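Side-chain contacts in protein LigF (Sphingobium sp. SYK-6, PDB 4XT0), which is a glutathione-dependent beta-etherase of the GST superfamily that takes part in the stereospecific cleavage of beta-aryl ether bonds during lignin breakdown: residues V57-L60 with K65-T68; L6-F11 with A22-K27. All blocks are in the same frame, centred on the assembly; numbering follows the deposited sequence.

Contact 1: residues V57-L60 with K65-T68; sequences VPAL and KVVT. With GSH (glutathione), chain B.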
ATOM      1  N   VAL A  57      -2.443 -12.659  10.425  1.00 21.78           N
ATOM      2  CA  VAL A  57      -3.725 -12.936   9.795  1.00 22.46           C
ATOM      3  C   VAL A  57      -4.121 -11.685   9.001  1.00 26.37           C
ATOM      4  O   VAL A  57      -3.633 -10.593   9.297  1.00 26.89           O
ATOM      5  CB  VAL A  57      -4.815 -13.300  10.841  1.00 26.40           C
ATOM      6  CG1 VAL A  57      -4.447 -14.583  11.594  1.00 27.95           C
ATOM      7  CG2 VAL A  57      -5.055 -12.132  11.826  1.00 28.29           C
ATOM      8  N   PRO A  58      -5.005 -11.825   7.998  1.00 22.73           N
ATOM      9  CA  PRO A  58      -5.662 -13.048   7.534  1.00 26.40           C
ATOM     10  C   PRO A  58      -4.853 -13.841   6.524  1.00 23.57           C
ATOM     11  O   PRO A  58      -3.910 -13.344   5.891  1.00 22.23           O
ATOM     12  CB  PRO A  58      -6.945 -12.517   6.880  1.00 25.77           C
ATOM     13  CG  PRO A  58      -6.512 -11.214   6.310  1.00 23.82           C
ATOM     14  CD  PRO A  58      -5.627 -10.630   7.401  1.00 20.71           C
ATOM     15  N   ALA A  59      -5.241 -15.098   6.368  1.00 20.06           N
ATOM     16  CA  ALA A  59      -4.656 -15.957   5.354  1.00 21.31           C
ATOM     17  C   ALA A  59      -5.789 -16.785   4.750  1.00 25.41           C
ATOM     18  O   ALA A  59      -6.618 -17.320   5.481  1.00 23.85           O
ATOM     19  CB  ALA A  59      -3.548 -16.848   5.959  1.00 18.97           C
ATOM     20  N   LEU A  60      -5.864 -16.834   3.421  1.00 22.51           N
ATOM     21  CA  LEU A  60      -6.879 -17.655   2.752  1.00 20.05           C
ATOM     22  C   LEU A  60      -6.266 -18.921   2.206  1.00 22.96           C
ATOM     23  O   LEU A  60      -5.254 -18.876   1.514  1.00 24.39           O
ATOM     24  CB  LEU A  60      -7.550 -16.905   1.597  1.00 19.39           C
ATOM     25  CG  LEU A  60      -8.625 -17.726   0.852  1.00 22.00           C
ATOM     26  CD1 LEU A  60      -9.957 -17.609   1.603  1.00 21.23           C
ATOM     27  CD2 LEU A  60      -8.788 -17.277  -0.602  1.00 17.05           C
ATOM     28  N   LYS A  65      -3.652 -23.842  -1.818  1.00 25.39           N
ATOM     29  CA  LYS A  65      -2.895 -22.622  -2.068  1.00 29.41           C
ATOM     30  C   LYS A  65      -3.218 -21.597  -0.982  1.00 28.89           C
ATOM     31  O   LYS A  65      -4.381 -21.409  -0.624  1.00 24.32           O
ATOM     32  CB  LYS A  65      -3.211 -22.065  -3.468  1.00 25.40           C
ATOM     33  CG  LYS A  65      -2.834 -23.028  -4.603  1.00 35.29           C
ATOM     34  CD  LYS A  65      -3.314 -22.521  -5.967  1.00 46.39           C
ATOM     35  CE  LYS A  65      -2.770 -23.404  -7.099  1.00 57.34           C
ATOM     36  NZ  LYS A  65      -3.199 -22.976  -8.473  1.00 55.29           N
ATOM     37  N   VAL A  66      -2.192 -20.935  -0.453  1.00 20.61           N
ATOM     38  CA  VAL A  66      -2.416 -19.893   0.552  1.00 19.19           C
ATOM     39  C   VAL A  66      -2.259 -18.485  -0.034  1.00 19.82           C
ATOM     40  O   VAL A  66      -1.237 -18.165  -0.631  1.00 21.06           O
ATOM     41  CB  VAL A  66      -1.449 -20.045   1.728  1.00 25.39           C
ATOM     42  CG1 VAL A  66      -1.733 -18.970   2.771  1.00 19.78           C
ATOM     43  CG2 VAL A  66      -1.572 -21.441   2.321  1.00 27.23           C
ATOM     44  N   VAL A  67      -3.292 -17.667   0.125  1.00 16.74           N
ATOM     45  CA  VAL A  67      -3.267 -16.274  -0.288  1.00 18.35           C
ATOM     46  C   VAL A  67      -3.202 -15.393   0.974  1.00 15.26           C
ATOM     47  O   VAL A  67      -4.008 -15.558   1.898  1.00 18.54           O
ATOM     48  CB  VAL A  67      -4.524 -15.929  -1.152  1.00 14.94           C
ATOM     49  CG1 VAL A  67      -4.479 -14.466  -1.630  1.00 15.66           C
ATOM     50  CG2 VAL A  67      -4.614 -16.895  -2.337  1.00 15.04           C
ATOM     51  N   THR A  68      -2.234 -14.477   1.025  1.00 16.53           N
ATOM     52  CA  THR A  68      -2.132 -13.538   2.145  1.00 21.11           C
ATOM     53  C   THR A  68      -2.233 -12.083   1.676  1.00 14.36           C
ATOM     54  O   THR A  68      -2.282 -11.827   0.458  1.00 16.42           O
ATOM     55  CB  THR A  68      -0.803 -13.686   2.913  1.00 24.19           C
ATOM     56  OG1 THR A  68       0.277 -13.387   2.027  1.00 23.70           O
ATOM     57  CG2 THR A  68      -0.627 -15.105   3.471  1.00 25.47           C
TER
HETATM   58  N1  GSH B 301      -0.435  -6.247   5.411  1.00 25.30           N
HETATM   59  CA1 GSH B 301      -1.128  -7.311   6.153  1.00 26.35           C
HETATM   60  C1  GSH B 301      -2.561  -7.511   5.672  1.00 21.68           C
HETATM   61  O11 GSH B 301      -3.055  -8.621   5.674  1.00 22.48           O
HETATM   62  O12 GSH B 301      -3.307  -6.474   5.259  1.00 25.24           O
HETATM   63  CB1 GSH B 301      -1.135  -6.929   7.646  1.00 19.83           C
HETATM   64  CG1 GSH B 301      -1.701  -8.103   8.439  1.00 21.53           C
HETATM   65  CD1 GSH B 301      -1.833  -7.723   9.902  1.00 26.25           C
HETATM   66  OE1 GSH B 301      -1.345  -6.688  10.312  1.00 24.19           O
HETATM   67  N2  GSH B 301      -2.500  -8.545  10.737  1.00 22.73           N
HETATM   68  CA2 GSH B 301      -2.644  -8.210  12.163  1.00 27.90           C
HETATM   69  C2  GSH B 301      -1.961  -9.278  12.993  1.00 26.11           C
HETATM   70  O2  GSH B 301      -1.821 -10.395  12.530  1.00 20.92           O
HETATM   71  CB2 GSH B 301      -4.132  -8.211  12.537  1.00 31.67           C
HETATM   72  SG2 GSH B 301      -5.027  -6.800  11.812  1.00 35.96           S
HETATM   73  N3  GSH B 301      -1.517  -9.008  14.255  1.00 31.94           N
HETATM   74  CA3 GSH B 301      -0.891 -10.088  15.037  1.00 38.10           C
HETATM   75  C3  GSH B 301       0.602  -9.928  15.228  1.00 41.19           C
HETATM   76  O31 GSH B 301       1.147 -10.549  16.114  1.00 44.17           O
HETATM   77  O32 GSH B 301       1.330  -9.120  14.430  1.00 31.62           O
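L60 and V67 form an antiparallel hydrogen-bonded pair: L60 N donates to V67 O and V67 N to L60 O, each bond 2.7 Å long, with N-H...O angles of 173° and 165°. L60 O also faces the CA-H of V66, with L60 O and V66 CA 3.2 Å apart, so this carbonyl takes a strong donor and a weaker one. The paired residues send their side chains to the same face, where L60 CB and V67 CB lie 4.2 Å apart. There both rest on I73 of helix 70-80, L60 continuing to Y76 and V67 to F94 of the second subunit. On the other face A59 CB meets V66 CG1 at 4.2 Å. With its CG1 trans to the backbone N (chi1 -178°), V66 carries that methyl alongside both A59 CB and the L60 carbonyl. These are the two strands of the beta hairpin in the thioredoxin-like N-terminal domain of a GST, and the peptide bond before P58 is cis, the cis-proline turn known from this fold. The turn presents the V57 backbone to the cysteinyl part of glutathione: V57 O accepts from glutathione N2 at 2.7 Å, while V57 N donates to glutathione O2 at 3.2 Å. One residue thus holds the cysteinyl unit from both its amide nitrogen and its carbonyl, as a neighbouring antiparallel strand would. P58 brings its ring atom CD to 3.7 Å from glutathione O11, a carboxylate oxygen of the gamma-glutamyl part.

Contact 2: residues L6-F11 with A22-K27; sequences LKLYSF and ATLYEK. With GSH (glutathione), chain B.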
ATOM      1  N   LEU A   6     -12.385 -23.858   0.569  1.00 31.85           N
ATOM      2  CA  LEU A   6     -12.038 -22.493   0.969  1.00 32.54           C
ATOM      3  C   LEU A   6     -12.006 -22.414   2.480  1.00 31.37           C
ATOM      4  O   LEU A   6     -12.975 -22.802   3.140  1.00 24.45           O
ATOM      5  CB  LEU A   6     -13.048 -21.473   0.438  1.00 30.64           C
ATOM      6  CG  LEU A   6     -12.893 -20.724  -0.881  1.00 34.74           C
ATOM      7  CD1 LEU A   6     -14.077 -19.764  -1.026  1.00 26.17           C
ATOM      8  CD2 LEU A   6     -11.566 -19.975  -0.955  1.00 31.74           C
ATOM      9  N   LYS A   7     -10.901 -21.915   3.021  1.00 25.36           N
ATOM     10  CA  LYS A   7     -10.766 -21.682   4.461  1.00 25.31           C
ATOM     11  C   LYS A   7     -10.172 -20.301   4.700  1.00 28.85           C
ATOM     12  O   LYS A   7      -9.238 -19.903   3.999  1.00 31.29           O
ATOM     13  CB  LYS A   7      -9.883 -22.748   5.115  1.00 24.80           C
ATOM     14  CG  LYS A   7     -10.398 -24.167   4.928  1.00 36.28           C
ATOM     15  CD  LYS A   7      -9.448 -25.192   5.540  1.00 42.13           C
ATOM     16  CE  LYS A   7      -9.843 -26.610   5.140  1.00 50.48           C
ATOM     17  NZ  LYS A   7     -11.280 -26.888   5.475  1.00 54.67           N
ATOM     18  N   LEU A   8     -10.725 -19.562   5.663  1.00 28.56           N
ATOM     19  CA  LEU A   8     -10.135 -18.287   6.070  1.00 23.91           C
ATOM     20  C   LEU A   8      -9.640 -18.355   7.516  1.00 28.50           C
ATOM     21  O   LEU A   8     -10.399 -18.671   8.429  1.00 24.61           O
ATOM     22  CB  LEU A   8     -11.130 -17.128   5.936  1.00 18.28           C
ATOM     23  CG  LEU A   8     -10.468 -15.768   6.212  1.00 24.36           C
ATOM     24  CD1 LEU A   8      -9.552 -15.365   5.033  1.00 22.15           C
ATOM     25  CD2 LEU A   8     -11.470 -14.659   6.517  1.00 24.04           C
ATOM     26  N   TYR A   9      -8.367 -18.033   7.703  1.00 25.72           N
ATOM     27  CA  TYR A   9      -7.734 -17.959   9.013  1.00 25.06           C
ATOM     28  C   TYR A   9      -7.643 -16.502   9.429  1.00 22.70           C
ATOM     29  O   TYR A   9      -6.982 -15.716   8.738  1.00 21.77           O
ATOM     30  CB  TYR A   9      -6.341 -18.583   8.956  1.00 22.83           C
ATOM     31  CG  TYR A   9      -6.368 -20.044   8.610  1.00 28.98           C
ATOM     32  CD1 TYR A   9      -6.320 -20.470   7.289  1.00 25.79           C
ATOM     33  CD2 TYR A   9      -6.457 -21.005   9.612  1.00 32.94           C
ATOM     34  CE1 TYR A   9      -6.354 -21.815   6.974  1.00 27.92           C
ATOM     35  CE2 TYR A   9      -6.490 -22.347   9.306  1.00 29.96           C
ATOM     36  CZ  TYR A   9      -6.438 -22.746   7.988  1.00 31.23           C
ATOM     37  OH  TYR A   9      -6.475 -24.080   7.686  1.00 33.13           O
ATOM     38  N   SER A  10      -8.304 -16.116  10.519  1.00 22.06           N
ATOM     39  CA  SER A  10      -8.343 -14.688  10.869  1.00 31.21           C
ATOM     40  C   SER A  10      -8.746 -14.438  12.316  1.00 30.10           C
ATOM     41  O   SER A  10      -9.076 -15.379  13.045  1.00 26.33           O
ATOM     42  CB  SER A  10      -9.313 -13.935   9.944  1.00 22.92           C
ATOM     43  OG  SER A  10     -10.637 -13.958  10.468  1.00 23.36           O
ATOM     44  N   PHE A  11      -8.738 -13.165  12.723  1.00 28.82           N
ATOM     45  CA  PHE A  11      -9.143 -12.791  14.085  1.00 31.55           C
ATOM     46  C   PHE A  11     -10.647 -12.502  14.186  1.00 33.23           C
ATOM     47  O   PHE A  11     -11.112 -12.036  15.221  1.00 32.03           O
ATOM     48  CB  PHE A  11      -8.381 -11.546  14.577  1.00 27.91           C
ATOM     49  CG  PHE A  11      -6.920 -11.785  14.898  1.00 28.99           C
ATOM     50  CD1 PHE A  11      -6.431 -13.061  15.118  1.00 27.02           C
ATOM     51  CD2 PHE A  11      -6.042 -10.710  14.987  1.00 26.14           C
ATOM     52  CE1 PHE A  11      -5.084 -13.267  15.417  1.00 34.66           C
ATOM     53  CE2 PHE A  11      -4.701 -10.903  15.277  1.00 27.14           C
ATOM     54  CZ  PHE A  11      -4.219 -12.189  15.499  1.00 33.31           C
ATOM     55  N   ALA A  22     -15.794 -10.177   5.185  1.00 18.70           N
ATOM     56  CA  ALA A  22     -16.959  -9.500   4.602  1.00 21.23           C
ATOM     57  C   ALA A  22     -17.117  -9.863   3.109  1.00 20.42           C
ATOM     58  O   ALA A  22     -18.221 -10.090   2.627  1.00 20.46           O
ATOM     59  CB  ALA A  22     -16.837  -7.977   4.779  1.00 16.83           C
ATOM     60  N   THR A  23     -16.004  -9.924   2.388  1.00 19.13           N
ATOM     61  CA  THR A  23     -16.028 -10.292   0.970  1.00 17.47           C
ATOM     62  C   THR A  23     -16.650 -11.682   0.769  1.00 16.38           C
ATOM     63  O   THR A  23     -17.506 -11.860  -0.085  1.00 18.28           O
ATOM     64  CB  THR A  23     -14.609 -10.237   0.374  1.00 17.45           C
ATOM     65  OG1 THR A  23     -14.098  -8.908   0.532  1.00 16.63           O
ATOM     66  CG2 THR A  23     -14.600 -10.597  -1.135  1.00 12.54           C
ATOM     67  N   LEU A  24     -16.243 -12.648   1.591  1.00 18.38           N
ATOM     68  CA  LEU A  24     -16.757 -14.013   1.502  1.00 18.93           C
ATOM     69  C   LEU A  24     -18.270 -14.069   1.737  1.00 24.46           C
ATOM     70  O   LEU A  24     -19.003 -14.733   0.997  1.00 22.15           O
ATOM     71  CB  LEU A  24     -16.027 -14.922   2.514  1.00 20.42           C
ATOM     72  CG  LEU A  24     -14.563 -15.236   2.156  1.00 21.19           C
ATOM     73  CD1 LEU A  24     -13.778 -15.660   3.405  1.00 15.96           C
ATOM     74  CD2 LEU A  24     -14.495 -16.298   1.040  1.00 17.58           C
ATOM     75  N   TYR A  25     -18.742 -13.366   2.762  1.00 17.81           N
ATOM     76  CA  TYR A  25     -20.177 -13.357   3.059  1.00 19.37           C
ATOM     77  C   TYR A  25     -20.960 -12.581   2.010  1.00 21.40           C
ATOM     78  O   TYR A  25     -22.076 -12.938   1.682  1.00 20.60           O
ATOM     79  CB  TYR A  25     -20.456 -12.745   4.434  1.00 22.81           C
ATOM     80  CG  TYR A  25     -20.210 -13.676   5.594  1.00 24.17           C
ATOM     81  CD1 TYR A  25     -21.160 -14.617   5.967  1.00 32.01           C
ATOM     82  CD2 TYR A  25     -19.025 -13.604   6.327  1.00 21.06           C
ATOM     83  CE1 TYR A  25     -20.937 -15.470   7.033  1.00 37.94           C
ATOM     84  CE2 TYR A  25     -18.789 -14.456   7.387  1.00 23.80           C
ATOM     85  CZ  TYR A  25     -19.750 -15.387   7.738  1.00 34.30           C
ATOM     86  OH  TYR A  25     -19.529 -16.227   8.802  1.00 31.79           O
ATOM     87  N   GLU A  26     -20.386 -11.500   1.492  1.00 17.54           N
ATOM     88  CA  GLU A  26     -21.110 -10.715   0.484  1.00 24.80           C
ATOM     89  C   GLU A  26     -21.276 -11.515  -0.800  1.00 20.07           C
ATOM     90  O   GLU A  26     -22.265 -11.351  -1.525  1.00 20.37           O
ATOM     91  CB  GLU A  26     -20.394  -9.394   0.190  1.00 17.38           C
ATOM     92  CG  GLU A  26     -20.472  -8.382   1.325  1.00 20.54           C
ATOM     93  CD  GLU A  26     -21.786  -7.599   1.364  1.00 24.13           C
ATOM     94  OE1 GLU A  26     -22.721  -7.905   0.582  1.00 24.81           O
ATOM     95  OE2 GLU A  26     -21.891  -6.677   2.206  1.00 26.96           O
ATOM     96  N   LYS A  27     -20.317 -12.397  -1.076  1.00 17.10           N
ATOM     97  CA  LYS A  27     -20.357 -13.176  -2.320  1.00 18.53           C
ATOM     98  C   LYS A  27     -21.062 -14.519  -2.136  1.00 25.97           C
ATOM     99  O   LYS A  27     -21.214 -15.304  -3.080  1.00 21.82           O
ATOM    100  CB  LYS A  27     -18.932 -13.355  -2.854  1.00 19.59           C
ATOM    101  CG  LYS A  27     -18.323 -12.000  -3.254  1.00 16.76           C
ATOM    102  CD  LYS A  27     -16.948 -12.158  -3.932  1.00 13.92           C
ATOM    103  CE  LYS A  27     -17.074 -12.781  -5.314  1.00 20.50           C
ATOM    104  NZ  LYS A  27     -18.024 -12.036  -6.214  1.00 15.89           N
TER
HETATM  105  N1  GSH B 301      -0.435  -6.247   5.411  1.00 25.30           N
HETATM  106  CA1 GSH B 301      -1.128  -7.311   6.153  1.00 26.35           C
HETATM  107  C1  GSH B 301      -2.561  -7.511   5.672  1.00 21.68           C
HETATM  108  O11 GSH B 301      -3.055  -8.621   5.674  1.00 22.48           O
HETATM  109  O12 GSH B 301      -3.307  -6.474   5.259  1.00 25.24           O
HETATM  110  CB1 GSH B 301      -1.135  -6.929   7.646  1.00 19.83           C
HETATM  111  CG1 GSH B 301      -1.701  -8.103   8.439  1.00 21.53           C
HETATM  112  CD1 GSH B 301      -1.833  -7.723   9.902  1.00 26.25           C
HETATM  113  OE1 GSH B 301      -1.345  -6.688  10.312  1.00 24.19           O
HETATM  114  N2  GSH B 301      -2.500  -8.545  10.737  1.00 22.73           N
HETATM  115  CA2 GSH B 301      -2.644  -8.210  12.163  1.00 27.90           C
HETATM  116  C2  GSH B 301      -1.961  -9.278  12.993  1.00 26.11           C
HETATM  117  O2  GSH B 301      -1.821 -10.395  12.530  1.00 20.92           O
HETATM  118  CB2 GSH B 301      -4.132  -8.211  12.537  1.00 31.67           C
HETATM  119  SG2 GSH B 301      -5.027  -6.800  11.812  1.00 35.96           S
HETATM  120  N3  GSH B 301      -1.517  -9.008  14.255  1.00 31.94           N
HETATM  121  CA3 GSH B 301      -0.891 -10.088  15.037  1.00 38.10           C
HETATM  122  C3  GSH B 301       0.602  -9.928  15.228  1.00 41.19           C
HETATM  123  O31 GSH B 301       1.147 -10.549  16.114  1.00 44.17           O
HETATM  124  O32 GSH B 301       1.330  -9.120  14.430  1.00 31.62           O
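K27 NZ, three residues on from the L24 that reaches L6 and L8, is gripped by two oxygens, E78 OE2 in a salt bridge and S84 O in a hydrogen bond. Its neighbour E26 is held likewise, OE2 by a salt bridge to R236 and OE1 by a hydrogen bond to N86. Within the helix, E26 N donates to A22 O at 2.8 Å, in the regular pattern. The contact itself is made by three leucines. L24 has its CG trans to the carbonyl carbon (chi1 -71°), and the two methyls of its fork part company: CD2 reaches L6 CD1 at 4.1 Å, while CD1 comes to 3.9 Å from L8 CB. The same CD1 lies 4.0 Å from L8 CD2, so it bears on both the root and one tip of L8. One helix residue therefore bridges two alternate residues of strand 6-10, which point to the same side of the sheet. This is the strand-against-helix packing of a beta-alpha-beta unit in the thioredoxin-like domain, and F31, in the loop entering strand 32-35, touches both L6 and L24. Beyond the strand, F11 belongs to the glutathione pocket: glutathione N3 approaches its ring obliquely, 3.8 Å from CE2, and its CD2 is 4.0 Å from glutathione CB2. Cutting F11 back to an alanine is likely to uncover the cysteinyl CB2 and the start of the glycyl part of glutathione and to leave V57 without its aromatic neighbour. No hydrogen bond spans L6-F11 and A22-K27, which implies that strand and helix are joined here by burial of branched aliphatic carbon, while the polar ends of E26 and K27 find partners in other parts of the fold.

From the N terminus, the chain first runs through strand 6-10 and helix 15-26, and contact 2 closes the ten-residue excursion between its segments. The chain then lays down strand 32-35 and helix 46-51 before contact 1 closes the hairpin 59-62/65-68, with four residues between its segments, the first two still strand. The two closures are in series, neither nested nor crossing. They meet in the sheet, where strands 6-10 and 59-62 are neighbours: A59 O lies 2.9 Å from Y9 N, a probable hydrogen bond. At the pocket end V57 CG2 approaches F11 CD2 to 3.6 Å, so residues from both contacts line glutathione side by side.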